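Local coordinates for protein YibA (Escherichia coli, PDB 1OYZ) that is of unknown function, though an oxidoreductase activity has been tentatively assigned to it, and folds into an all-helical solenoid containing HEAT repeats, at residues A[14-19]-A[40-45]. Sequence-based numbering, arbitrary orientation.
Sequences YGLYNQ and RISSAR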
ATOM      1  N   TYR A  14      18.088  -1.362 -11.767  1.00 41.25           N
ATOM      2  CA  TYR A  14      18.434  -2.733 -12.132  1.00 40.61           C
ATOM      3  C   TYR A  14      19.918  -2.904 -12.461  1.00 38.25           C
ATOM      4  O   TYR A  14      20.582  -3.790 -11.916  1.00 37.16           O
ATOM      5  CB  TYR A  14      17.565  -3.204 -13.305  1.00 40.58           C
ATOM      6  CG  TYR A  14      17.618  -4.701 -13.534  1.00 43.17           C
ATOM      7  CD1 TYR A  14      17.232  -5.600 -12.530  1.00 43.30           C
ATOM      8  CD2 TYR A  14      18.048  -5.221 -14.754  1.00 44.08           C
ATOM      9  CE1 TYR A  14      17.272  -6.985 -12.741  1.00 44.82           C
ATOM     10  CE2 TYR A  14      18.092  -6.601 -14.980  1.00 45.44           C
ATOM     11  CZ  TYR A  14      17.706  -7.475 -13.973  1.00 46.44           C
ATOM     12  OH  TYR A  14      17.779  -8.835 -14.206  1.00 48.74           O
ATOM     13  N   GLY A  15      20.432  -2.050 -13.341  1.00 36.95           N
ATOM     14  CA  GLY A  15      21.834  -2.122 -13.715  1.00 36.74           C
ATOM     15  C   GLY A  15      22.764  -2.200 -12.516  1.00 37.26           C
ATOM     16  O   GLY A  15      23.628  -3.076 -12.425  1.00 37.02           O
ATOM     17  N   LEU A  16      22.564  -1.293 -11.575  1.00 35.70           N
ATOM     18  CA  LEU A  16      23.370  -1.228 -10.371  1.00 34.98           C
ATOM     19  C   LEU A  16      23.135  -2.458  -9.498  1.00 34.20           C
ATOM     20  O   LEU A  16      24.040  -2.954  -8.838  1.00 32.90           O
ATOM     21  CB  LEU A  16      23.015   0.053  -9.610  1.00 34.36           C
ATOM     22  CG  LEU A  16      23.880   0.533  -8.435  1.00 37.30           C
ATOM     23  CD1 LEU A  16      23.272   0.050  -7.175  1.00 39.89           C
ATOM     24  CD2 LEU A  16      25.327   0.078  -8.558  1.00 36.81           C
ATOM     25  N   TYR A  17      21.915  -2.948  -9.506  1.00 33.06           N
ATOM     26  CA  TYR A  17      21.583  -4.115  -8.712  1.00 34.14           C
ATOM     27  C   TYR A  17      22.385  -5.331  -9.231  1.00 34.24           C
ATOM     28  O   TYR A  17      22.955  -6.101  -8.435  1.00 31.88           O
ATOM     29  CB  TYR A  17      20.084  -4.341  -8.783  1.00 32.33           C
ATOM     30  CG  TYR A  17      19.623  -5.690  -8.309  1.00 34.47           C
ATOM     31  CD1 TYR A  17      19.643  -6.023  -6.961  1.00 32.89           C
ATOM     32  CD2 TYR A  17      19.097  -6.613  -9.221  1.00 33.95           C
ATOM     33  CE1 TYR A  17      19.133  -7.237  -6.509  1.00 33.76           C
ATOM     34  CE2 TYR A  17      18.590  -7.835  -8.801  1.00 35.52           C
ATOM     35  CZ  TYR A  17      18.604  -8.136  -7.441  1.00 37.45           C
ATOM     36  OH  TYR A  17      18.054  -9.306  -7.023  1.00 36.67           O
ATOM     37  N   ASN A  18      22.454  -5.471 -10.554  1.00 35.20           N
ATOM     38  CA  ASN A  18      23.223  -6.560 -11.169  1.00 37.92           C
ATOM     39  C   ASN A  18      24.698  -6.405 -10.863  1.00 38.98           C
ATOM     40  O   ASN A  18      25.393  -7.396 -10.691  1.00 40.52           O
ATOM     41  CB  ASN A  18      23.045  -6.592 -12.682  1.00 40.36           C
ATOM     42  CG  ASN A  18      21.699  -7.104 -13.097  1.00 42.51           C
ATOM     43  OD1 ASN A  18      21.301  -6.934 -14.241  1.00 48.48           O
ATOM     44  ND2 ASN A  18      20.985  -7.740 -12.179  1.00 44.29           N
ATOM     45  N   GLN A  19      25.199  -5.176 -10.800  1.00 38.60           N
ATOM     46  CA  GLN A  19      26.613  -5.015 -10.465  1.00 40.14           C
ATOM     47  C   GLN A  19      26.869  -5.536  -9.055  1.00 39.29           C
ATOM     48  O   GLN A  19      27.854  -6.231  -8.825  1.00 36.96           O
ATOM     49  CB  GLN A  19      27.052  -3.551 -10.503  1.00 41.67           C
ATOM     50  CG  GLN A  19      27.517  -3.040 -11.843  1.00 47.15           C
ATOM     51  CD  GLN A  19      28.049  -1.621 -11.741  1.00 47.43           C
ATOM     52  OE1 GLN A  19      27.334  -0.709 -11.334  1.00 49.55           O
ATOM     53  NE2 GLN A  19      29.310  -1.434 -12.092  1.00 48.39           N
ATOM     54  N   ARG A  40      23.363   1.411  -0.339  1.00 37.62           N
ATOM     55  CA  ARG A  40      23.033   0.560   0.801  1.00 36.41           C
ATOM     56  C   ARG A  40      21.859  -0.374   0.501  1.00 34.70           C
ATOM     57  O   ARG A  40      21.843  -1.543   0.878  1.00 35.00           O
ATOM     58  CB  ARG A  40      22.695   1.441   2.007  1.00 38.33           C
ATOM     59  CG  ARG A  40      23.906   2.172   2.562  1.00 39.57           C
ATOM     60  CD  ARG A  40      23.615   2.847   3.901  1.00 42.20           C
ATOM     61  NE  ARG A  40      23.076   4.184   3.714  1.00 44.92           N
ATOM     62  CZ  ARG A  40      21.792   4.466   3.591  1.00 46.47           C
ATOM     63  NH1 ARG A  40      20.888   3.496   3.652  1.00 50.62           N
ATOM     64  NH2 ARG A  40      21.411   5.717   3.369  1.00 44.99           N
ATOM     65  N   ILE A  41      20.866   0.159  -0.171  1.00 32.54           N
ATOM     66  CA  ILE A  41      19.682  -0.606  -0.498  1.00 34.17           C
ATOM     67  C   ILE A  41      19.957  -1.734  -1.503  1.00 33.75           C
ATOM     68  O   ILE A  41      19.494  -2.882  -1.330  1.00 33.15           O
ATOM     69  CB  ILE A  41      18.634   0.341  -1.054  1.00 35.10           C
ATOM     70  CG1 ILE A  41      18.142   1.228   0.093  1.00 38.05           C
ATOM     71  CG2 ILE A  41      17.550  -0.446  -1.805  1.00 35.86           C
ATOM     72  CD1 ILE A  41      17.314   2.436  -0.354  1.00 39.91           C
ATOM     73  N   SER A  42      20.682  -1.381  -2.562  1.00 32.76           N
ATOM     74  CA  SER A  42      21.020  -2.316  -3.627  1.00 31.47           C
ATOM     75  C   SER A  42      21.747  -3.513  -3.033  1.00 30.97           C
ATOM     76  O   SER A  42      21.381  -4.675  -3.288  1.00 30.21           O
ATOM     77  CB  SER A  42      21.888  -1.611  -4.675  1.00 34.87           C
ATOM     78  OG  SER A  42      21.121  -0.640  -5.393  1.00 37.72           O
ATOM     79  N   SER A  43      22.771  -3.223  -2.233  1.00 30.23           N
ATOM     80  CA  SER A  43      23.547  -4.257  -1.558  1.00 29.39           C
ATOM     81  C   SER A  43      22.605  -5.138  -0.730  1.00 28.55           C
ATOM     82  O   SER A  43      22.615  -6.362  -0.837  1.00 29.41           O
ATOM     83  CB  SER A  43      24.593  -3.603  -0.646  1.00 30.84           C
ATOM     84  OG  SER A  43      25.148  -4.560   0.250  1.00 31.13           O
ATOM     85  N   ALA A  44      21.779  -4.500   0.089  1.00 28.02           N
ATOM     86  CA  ALA A  44      20.831  -5.231   0.919  1.00 27.33           C
ATOM     87  C   ALA A  44      19.896  -6.082   0.068  1.00 25.99           C
ATOM     88  O   ALA A  44      19.535  -7.188   0.454  1.00 26.01           O
ATOM     89  CB  ALA A  44      20.014  -4.243   1.776  1.00 26.50           C
ATOM     90  N   ARG A  45      19.486  -5.577  -1.090  1.00 27.22           N
ATOM     91  CA  ARG A  45      18.586  -6.362  -1.945  1.00 29.85           C
ATOM     92  C   ARG A  45      19.301  -7.648  -2.368  1.00 28.39           C
ATOM     93  O   ARG A  45      18.704  -8.710  -2.359  1.00 28.48           O
ATOM     94  CB  ARG A  45      18.155  -5.576  -3.201  1.00 31.28           C
ATOM     95  CG  ARG A  45      17.210  -4.378  -2.952  1.00 36.15           C
ATOM     96  CD  ARG A  45      16.783  -3.683  -4.271  1.00 36.60           C
ATOM     97  NE  ARG A  45      16.064  -4.605  -5.164  1.00 41.35           N
ATOM     98  CZ  ARG A  45      16.070  -4.533  -6.502  1.00 44.05           C
ATOM     99  NH1 ARG A  45      15.385  -5.418  -7.216  1.00 44.33           N
ATOM    100  NH2 ARG A  45      16.756  -3.581  -7.135  1.00 40.70           N
TER
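Y17 and S42 mark the near point of segments 14-19 and 40-45, of helices 14-21 and 37-50, whose axes come within 9.0 Å and cross at -57°, with the CA atoms of Y17 and S42 5.4 Å apart. The contact is carried mainly by a cation-pi stack between Y17 and R45. The guanidinium lies flat over one face of the phenol ring, the two planes only 13° apart, and CZ of R45 sits 4.1 Å from the centroid of the Y17 ring. NH2 of R45 reaches back to the root of the ring, 3.7 Å from CG of Y17, while CB of R45 packs against CE1 of Y17, 3.8 Å away. The bend of the arginine at its third torsion turns the chain back across the ring, and the two side chains meet at about a right angle. In Y17, CG stands anti to the backbone N (chi1 165°), which carries the ring across to helix 37-50, where V46 and L49 also touch it. Backbone O of S42 lies near the ring plane at its edge, 4.3 Å from CD1 of Y17. The S42 hydroxyl is hydrogen-bonded within its own helix, to L38 O; the close approach of L16 to this serine is doubtful in the model. Replacing Y17 with an alanine would probably leave the guanidinium without its aromatic platform, free to turn, and open a gap beside V46 and L49. On its other side helix 37-50 packs through A44 against helix 68-80, so the contact joins the short N-terminal helix 14-21 to one end of an alpha-helical solenoid of the HEAT-repeat kind.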